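Local coordinates for protein BauA (Acinetobacter baumannii, PDB 6HCP) that takes up iron across the bacterial outer membrane as the ferric complex of the siderophore preacinetobactin, as a member of the TonB-dependent receptor family, at residues V204-M209 and F227-D232; T165-D170 and F241-D246; P172-T177 and V190-R195. All coordinates share one frame; numbering follows the deposited sequence. Where two conformers were deposited one is given.

Contact 1 (V204-M209 and F227-D232). With C8E ((hydroxyethyloxy)tri(ethyloxy)octane), chain B.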
# COMPACT_ATOMS: atom_id res chain seq x y z
N VAL A 204 8.21 25.64 -36.38
CA VAL A 204 7.04 24.80 -36.30
C VAL A 204 7.20 23.86 -35.09
O VAL A 204 8.23 23.16 -34.96
CB VAL A 204 6.85 23.99 -37.59
CG1 VAL A 204 5.65 23.08 -37.48
CG2 VAL A 204 6.77 24.87 -38.83
N ARG A 205 6.19 23.84 -34.22
CA ARG A 205 6.20 22.94 -33.03
C ARG A 205 4.83 22.25 -32.92
O ARG A 205 3.80 22.90 -32.92
CB ARG A 205 6.58 23.75 -31.79
CG ARG A 205 6.63 22.95 -30.50
CD ARG A 205 8.03 22.60 -30.06
NE ARG A 205 8.05 21.88 -28.80
CZ ARG A 205 8.69 22.29 -27.72
NH1 ARG A 205 9.25 23.49 -27.70
NH2 ARG A 205 8.76 21.51 -26.66
N ILE A 206 4.83 20.92 -32.90
CA ILE A 206 3.61 20.15 -32.96
C ILE A 206 3.56 19.22 -31.74
O ILE A 206 4.53 18.56 -31.44
CB ILE A 206 3.54 19.35 -34.28
CG1 ILE A 206 3.60 20.26 -35.51
CG2 ILE A 206 2.30 18.49 -34.32
CD1 ILE A 206 3.85 19.49 -36.79
N ASN A 207 2.40 19.16 -31.07
CA ASN A 207 2.19 18.21 -30.00
C ASN A 207 0.94 17.41 -30.32
O ASN A 207 -0.07 17.96 -30.79
CB ASN A 207 2.09 18.90 -28.63
CG ASN A 207 3.42 19.34 -28.09
OD1 ASN A 207 4.02 18.66 -27.26
ND2 ASN A 207 3.91 20.48 -28.57
N GLY A 208 1.00 16.10 -30.06
CA GLY A 208 -0.13 15.23 -30.16
C GLY A 208 -0.18 14.28 -28.97
O GLY A 208 0.85 13.80 -28.52
N MET A 209 -1.35 14.16 -28.35
CA MET A 209 -1.51 13.35 -27.14
C MET A 209 -2.86 12.64 -27.19
O MET A 209 -3.87 13.15 -27.72
CB MET A 209 -1.38 14.22 -25.89
CG MET A 209 -1.66 13.50 -24.55
SD MET A 209 -3.42 13.31 -24.25
CE MET A 209 -3.91 15.00 -23.88
N PHE A 227 -4.25 17.92 -30.12
CA PHE A 227 -3.36 18.21 -31.22
C PHE A 227 -3.14 19.72 -31.24
O PHE A 227 -4.11 20.47 -31.21
CB PHE A 227 -3.94 17.69 -32.54
CG PHE A 227 -3.10 18.00 -33.75
CD1 PHE A 227 -1.94 17.28 -34.01
CD2 PHE A 227 -3.43 19.05 -34.60
CE1 PHE A 227 -1.13 17.61 -35.09
CE2 PHE A 227 -2.62 19.37 -35.68
CZ PHE A 227 -1.46 18.66 -35.90
N SER A 228 -1.88 20.13 -31.20
CA SER A 228 -1.53 21.54 -31.15
C SER A 228 -0.44 21.88 -32.16
O SER A 228 0.44 21.06 -32.43
CB SER A 228 -1.11 21.97 -29.76
OG SER A 228 0.14 21.42 -29.40
N LEU A 229 -0.44 23.14 -32.59
CA LEU A 229 0.53 23.69 -33.51
C LEU A 229 0.95 25.06 -33.00
O LEU A 229 0.09 25.87 -32.65
CB LEU A 229 -0.11 23.80 -34.89
CG LEU A 229 0.79 24.32 -36.00
CD1 LEU A 229 1.91 23.32 -36.28
CD2 LEU A 229 -0.02 24.59 -37.25
N GLY A 230 2.27 25.25 -32.84
CA GLY A 230 2.87 26.55 -32.53
C GLY A 230 3.81 26.98 -33.65
O GLY A 230 4.76 26.27 -33.96
N LEU A 231 3.42 28.04 -34.38
CA LEU A 231 4.19 28.58 -35.52
C LEU A 231 4.70 29.96 -35.13
O LEU A 231 3.98 30.75 -34.53
CB LEU A 231 3.31 28.69 -36.76
CG LEU A 231 2.47 27.47 -37.10
CD1 LEU A 231 1.50 27.77 -38.23
CD2 LEU A 231 3.35 26.28 -37.45
N ASP A 232 5.90 30.30 -35.58
CA ASP A 232 6.41 31.62 -35.37
C ASP A 232 7.29 32.05 -36.54
O ASP A 232 7.89 31.22 -37.25
CB ASP A 232 7.19 31.73 -34.06
CG ASP A 232 8.58 31.10 -34.13
OD1 ASP A 232 8.65 29.87 -34.02
OD2 ASP A 232 9.57 31.87 -34.09
C1 C8E B . -10.34 15.11 -31.24
C2 C8E B . -9.24 15.89 -30.55
C3 C8E B . -7.90 15.85 -31.28
C4 C8E B . -7.43 14.43 -31.56
C5 C8E B . -5.95 14.39 -31.96
C6 C8E B . -5.32 13.05 -31.61
C7 C8E B . -3.80 13.07 -31.78
C8 C8E B . -3.21 11.69 -31.49
O9 C8E B . -1.86 11.80 -31.02
C10 C8E B . -1.26 10.55 -30.67
C11 C8E B . 0.24 10.73 -30.61
O12 C8E B . 0.77 9.85 -29.63
O HOH W 1 2.50 22.47 -30.30

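Contact 2 (T165-D170 and F241-D246). With C8E ((hydroxyethyloxy)tri(ethyloxy)octane), chain B.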
# COMPACT_ATOMS: atom_id res chain seq x y z
N THR A 165 2.41 29.01 -24.75
CA THR A 165 2.50 27.88 -25.66
C THR A 165 3.97 27.61 -26.03
O THR A 165 4.85 28.44 -25.80
CB THR A 165 1.65 28.09 -26.92
OG1 THR A 165 2.11 29.29 -27.55
CG2 THR A 165 0.18 28.16 -26.61
N LYS A 166 4.19 26.42 -26.59
CA LYS A 166 5.53 25.97 -27.02
C LYS A 166 5.79 26.43 -28.47
O LYS A 166 4.96 26.22 -29.35
CB LYS A 166 5.60 24.44 -27.01
CG LYS A 166 5.62 23.77 -25.65
CD LYS A 166 5.37 22.27 -25.75
CE LYS A 166 5.69 21.51 -24.48
NZ LYS A 166 5.43 20.06 -24.63
N TYR A 167 7.01 26.93 -28.70
CA TYR A 167 7.50 27.19 -30.06
C TYR A 167 8.82 26.43 -30.28
O TYR A 167 9.48 25.98 -29.32
CB TYR A 167 7.65 28.70 -30.26
CG TYR A 167 6.38 29.49 -30.09
CD1 TYR A 167 5.36 29.43 -31.03
CD2 TYR A 167 6.15 30.23 -28.94
CE1 TYR A 167 4.17 30.13 -30.87
CE2 TYR A 167 4.97 30.94 -28.76
CZ TYR A 167 3.98 30.89 -29.72
OH TYR A 167 2.81 31.58 -29.52
N ALA A 168 9.23 26.31 -31.55
CA ALA A 168 10.38 25.50 -31.92
C ALA A 168 11.67 26.12 -31.41
O ALA A 168 11.97 27.28 -31.68
CB ALA A 168 10.43 25.31 -33.42
N ALA A 169 12.45 25.33 -30.67
CA ALA A 169 13.83 25.66 -30.34
C ALA A 169 14.71 25.57 -31.61
O ALA A 169 14.30 25.00 -32.64
CB ALA A 169 14.34 24.74 -29.26
N ASP A 170 15.93 26.08 -31.51
CA ASP A 170 16.87 26.18 -32.64
C ASP A 170 17.23 24.79 -33.18
O ASP A 170 17.11 24.55 -34.38
CB ASP A 170 18.11 26.97 -32.23
CG ASP A 170 17.89 28.48 -32.21
OD1 ASP A 170 17.05 28.95 -33.01
OD2 ASP A 170 18.51 29.15 -31.37
N PHE A 241 3.34 35.15 -34.20
CA PHE A 241 3.16 33.87 -33.48
C PHE A 241 1.74 33.38 -33.73
O PHE A 241 0.79 34.12 -33.53
CB PHE A 241 3.37 34.05 -31.98
CG PHE A 241 4.70 34.61 -31.58
CD1 PHE A 241 5.77 33.78 -31.32
CD2 PHE A 241 4.88 35.97 -31.42
CE1 PHE A 241 6.99 34.29 -30.92
CE2 PHE A 241 6.09 36.49 -31.00
CZ PHE A 241 7.16 35.65 -30.81
N VAL A 242 1.59 32.14 -34.20
CA VAL A 242 0.31 31.54 -34.41
C VAL A 242 0.23 30.26 -33.58
O VAL A 242 1.18 29.47 -33.55
CB VAL A 242 0.07 31.26 -35.90
CG1 VAL A 242 -1.23 30.51 -36.14
CG2 VAL A 242 0.12 32.53 -36.73
N ASP A 243 -0.92 30.05 -32.94
CA ASP A 243 -1.19 28.84 -32.15
C ASP A 243 -2.57 28.31 -32.52
O ASP A 243 -3.52 29.07 -32.74
CB ASP A 243 -1.10 29.17 -30.65
CG ASP A 243 0.27 29.62 -30.22
OD1 ASP A 243 1.13 28.75 -29.95
OD2 ASP A 243 0.50 30.86 -30.17
N ALA A 244 -2.69 26.99 -32.60
CA ALA A 244 -3.98 26.36 -32.78
C ALA A 244 -3.99 25.00 -32.07
O ALA A 244 -2.97 24.33 -32.00
CB ALA A 244 -4.28 26.18 -34.25
N TYR A 245 -5.18 24.59 -31.61
CA TYR A 245 -5.29 23.29 -30.97
C TYR A 245 -6.70 22.75 -31.15
O TYR A 245 -7.67 23.50 -31.36
CB TYR A 245 -4.90 23.40 -29.50
CG TYR A 245 -5.97 24.01 -28.64
CD1 TYR A 245 -7.01 23.24 -28.16
CD2 TYR A 245 -6.04 25.38 -28.46
CE1 TYR A 245 -8.07 23.80 -27.46
CE2 TYR A 245 -7.07 25.96 -27.74
CZ TYR A 245 -8.09 25.17 -27.24
OH TYR A 245 -9.14 25.73 -26.56
N ASP A 246 -6.80 21.43 -31.00
CA ASP A 246 -8.04 20.71 -31.00
C ASP A 246 -7.96 19.71 -29.84
O ASP A 246 -6.98 18.94 -29.77
CB ASP A 246 -8.23 20.02 -32.35
CG ASP A 246 -9.53 19.27 -32.56
OD1 ASP A 246 -10.39 19.27 -31.66
OD2 ASP A 246 -9.66 18.67 -33.63
C1 C8E B . -10.34 15.11 -31.24
C2 C8E B . -9.24 15.89 -30.55
C3 C8E B . -7.90 15.85 -31.28
C4 C8E B . -7.43 14.43 -31.56
C5 C8E B . -5.95 14.39 -31.96
C6 C8E B . -5.32 13.05 -31.61
C7 C8E B . -3.80 13.07 -31.78
C8 C8E B . -3.21 11.69 -31.49
O9 C8E B . -1.86 11.80 -31.02
C10 C8E B . -1.26 10.55 -30.67
C11 C8E B . 0.24 10.73 -30.61
O12 C8E B . 0.77 9.85 -29.63

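Contact 3 (P172-T177 and V190-R195)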
# COMPACT_ATOMS: atom_id res chain seq x y z
N PRO A 172 16.64 20.81 -33.90
CA PRO A 172 15.50 19.94 -34.18
C PRO A 172 15.23 19.01 -32.98
O PRO A 172 16.16 18.65 -32.26
CB PRO A 172 15.91 19.17 -35.43
CG PRO A 172 16.99 20.03 -36.07
CD PRO A 172 17.71 20.68 -34.90
N PHE A 173 13.96 18.69 -32.75
CA PHE A 173 13.53 18.06 -31.52
C PHE A 173 12.40 17.08 -31.83
O PHE A 173 11.50 17.40 -32.60
CB PHE A 173 13.03 19.11 -30.53
CG PHE A 173 12.48 18.53 -29.25
CD1 PHE A 173 13.34 18.07 -28.27
CD2 PHE A 173 11.12 18.57 -28.99
CE1 PHE A 173 12.85 17.63 -27.05
CE2 PHE A 173 10.63 18.12 -27.77
CZ PHE A 173 11.50 17.63 -26.82
N ALA A 174 12.48 15.88 -31.25
CA ALA A 174 11.39 14.94 -31.35
C ALA A 174 11.40 14.01 -30.13
O ALA A 174 12.41 13.39 -29.82
CB ALA A 174 11.47 14.17 -32.64
N ARG A 175 10.30 14.03 -29.38
CA ARG A 175 10.22 13.29 -28.13
C ARG A 175 8.90 12.52 -28.12
O ARG A 175 7.86 13.06 -28.48
CB ARG A 175 10.38 14.21 -26.92
CG ARG A 175 10.10 13.53 -25.59
CD ARG A 175 10.23 14.49 -24.43
NE ARG A 175 11.61 14.85 -24.26
CZ ARG A 175 12.05 15.91 -23.60
NH1 ARG A 175 11.20 16.70 -22.97
NH2 ARG A 175 13.34 16.17 -23.61
N LEU A 176 8.99 11.21 -27.83
CA LEU A 176 7.84 10.40 -27.58
C LEU A 176 7.81 10.03 -26.09
O LEU A 176 8.81 9.57 -25.54
CB LEU A 176 7.89 9.15 -28.46
CG LEU A 176 6.83 8.10 -28.13
CD1 LEU A 176 5.45 8.59 -28.51
CD2 LEU A 176 7.14 6.79 -28.84
N THR A 177 6.62 10.14 -25.49
CA THR A 177 6.37 9.75 -24.11
C THR A 177 5.16 8.81 -24.07
O THR A 177 4.14 9.07 -24.69
CB THR A 177 6.12 10.98 -23.22
OG1 THR A 177 7.19 11.92 -23.37
CG2 THR A 177 6.00 10.63 -21.75
N VAL A 190 3.50 12.88 -28.37
CA VAL A 190 4.57 13.24 -29.28
C VAL A 190 4.73 14.76 -29.28
O VAL A 190 3.74 15.49 -29.30
CB VAL A 190 4.28 12.71 -30.69
CG1 VAL A 190 5.18 13.37 -31.73
CG2 VAL A 190 4.39 11.20 -30.75
N ASP A 191 6.00 15.20 -29.20
CA ASP A 191 6.37 16.60 -29.20
C ASP A 191 7.52 16.76 -30.21
O ASP A 191 8.58 16.16 -30.02
CB ASP A 191 6.80 17.05 -27.81
CG ASP A 191 7.01 18.56 -27.67
OD1 ASP A 191 6.82 19.28 -28.68
OD2 ASP A 191 7.33 19.01 -26.55
N VAL A 192 7.28 17.50 -31.29
CA VAL A 192 8.29 17.64 -32.38
C VAL A 192 8.43 19.11 -32.76
O VAL A 192 7.43 19.83 -32.87
CB VAL A 192 7.91 16.79 -33.61
CG1 VAL A 192 7.84 15.31 -33.27
CG2 VAL A 192 6.62 17.25 -34.26
N GLY A 193 9.68 19.55 -32.93
CA GLY A 193 9.95 20.91 -33.37
C GLY A 193 11.09 20.96 -34.38
O GLY A 193 12.03 20.16 -34.32
N ARG A 194 11.03 21.96 -35.26
CA ARG A 194 12.11 22.26 -36.18
C ARG A 194 11.95 23.71 -36.64
O ARG A 194 10.82 24.20 -36.77
CB ARG A 194 12.05 21.31 -37.38
CG ARG A 194 13.21 21.46 -38.35
CD ARG A 194 13.07 20.51 -39.53
NE ARG A 194 13.51 19.17 -39.18
CZ ARG A 194 14.78 18.80 -39.09
NH1 ARG A 194 15.74 19.66 -39.40
NH2 ARG A 194 15.09 17.59 -38.67
N ARG A 195 13.08 24.37 -36.89
CA ARG A 195 13.09 25.72 -37.46
C ARG A 195 13.59 25.66 -38.91
O ARG A 195 14.26 24.70 -39.31
CB ARG A 195 13.95 26.64 -36.58
CG ARG A 195 13.37 26.81 -35.18
CD ARG A 195 13.91 28.00 -34.44
NE ARG A 195 13.38 29.24 -34.99
CZ ARG A 195 12.18 29.74 -34.71
NH1 ARG A 195 11.75 30.81 -35.37
NH2 ARG A 195 11.41 29.17 -33.80

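Contact 1 (V204-M209 and F227-D232)
The carbonyl oxygen of R205 is gripped twice: G230 N donates to R205 O at 2.8 Å, almost straight (171° at the hydrogen) and in the carbonyl plane, and a water donates a second hydrogen bond to R205 O at 3.0 Å. That water also accepts from N207 ND2, and it lies 2.7 Å from S228 OG, so it ties both strands together on the face that carries R205, N207 and S228. S228 OG can meet it because chi1 of 70° sets the hydroxyl between its own backbone N and carbonyl carbon, where S228 OG also packs 3.3 Å from N207 CB. A small polar residue suits this spot, beside an asparagine whose amide has two jobs: ND2 serves the water, while OD1 accepts from H189. N207 and S228 form a reciprocal backbone pair, with S228 N to N207 O at 2.9 Å; R205 and G230 form the other.

The opposite face is apolar, as befits a barrel wall turned to lipid. I206 lies alongside F227, with I206 CG2 3.6 Å from F227 CE1. V204 runs next to L231, with V204 CG1 3.9 Å from L231 CD2. A detergent chain, C8E, follows this surface: C8E C5 lies 3.9 Å from F227 CB, and its ether oxygen O9 passes close to the main chain of G208 and M209, G208 having no side chain to stand in the way.

The end of the R205 side chain leads away from the 227-232 strand to a salt bridge with D191 and a bond to Y167 O. The two segments belong to the hairpin of strands 202-212 and 221-234, edged by strand 184-196 through V204, I206 and G208, and by strand 238-252 through F227.

Contact 2 (T165-D170 and F241-D246)
Y167 reaches from the segment joining the plug's strand 159-165 to the barrel onto the inner face of barrel strand 238-252, a plug-to-barrel junction of the TonB-dependent receptor fold. Its CB already points toward that strand, and with chi1 at -60° the ring is carried on toward F241 and D243. F241 CD1 lies over one face of the tyrosine ring, near the rim and 3.8 Å from Y167 CZ; the two ring planes are inclined at 53°. V242 O lies at the ring's edge near CE1; Y167 CE1 also comes within 3.5 Å of D243 OD1.

At the tip, Y167 OH touches F241 CB at 3.5 Å. Y167 OH also donates to D243 OD2 at 2.5 Å, using the syn lone pair of the carboxylate. A tyrosine fits because its length brings a hydroxyl to the acid while its ring meets the phenylalanine. R293 also bonds to the same OH and makes a cation-pi contact with F241; the two donated hydrogen bonds, with R293 close by, would probably favour an ionised D243. The second donor is T165, itself bonded to N119 of the plug: T165 OG1 meets D243 OD1 at 2.6 Å, arriving from 50° out of the carboxylate plane.

Contact 3 (P172-T177 and V190-R195)
F173 and G193 are joined by a reciprocal pair of backbone bonds, F173 N to G193 O at 2.9 Å and G193 N to F173 O at 2.8 Å; R175 and D191 repeat the pattern. The F173 ring leans across toward the other strand, with G193 N at its edge near the ring plane. With CG anti to the backbone N (chi1 177°), the ring turns its edge to D191: F173 CE2 lies 3.6 Å from D191 OD2, and the ring and carboxylate planes are nearly perpendicular, at 84°. The same ring presents F173 CZ to the centre of one face of the R175 guanidinium, 3.7 Å above its plane. On the other face of the sheet, A174 CB rests against V192 CG1 at 3.9 Å, small apolar groups on the membrane side. At the strand end, P172 CB sits over a face of the R194 guanidinium, offset toward its rim.

Farther out, the polar ends are fixed by other strands and the plug-to-barrel linker. D191 OD2 takes a salt bridge from K166, and R175 makes one to D705 on strand 697-705. That last strand also pairs with 173-181 through L176, so this first hairpin lies at the seam where the first and last strands close the antiparallel beta-barrel.

How the contacts relate
All three contacts gather at one patch of the barrel wall and the linker that enters it. Strands 173-181, 184-196, 202-212, 221-234 and 238-252 stand side by side in chain order; contact 3 joins the first two and contact 1 the next two, with centres about 9 Å apart. Contact 2 starts at the linker preceding them all and ends on the fifth strand, so the chain runs through contact 3 and then contact 1 before completing it; its centre lies about 5 Å from that of contact 1 and 12 Å from that of contact 3. R195 of contact 3 bonds to A168 of contact 2 and bridges to D232 of contact 1. The linker leaving the plug is thereby held against the barrel's first strands.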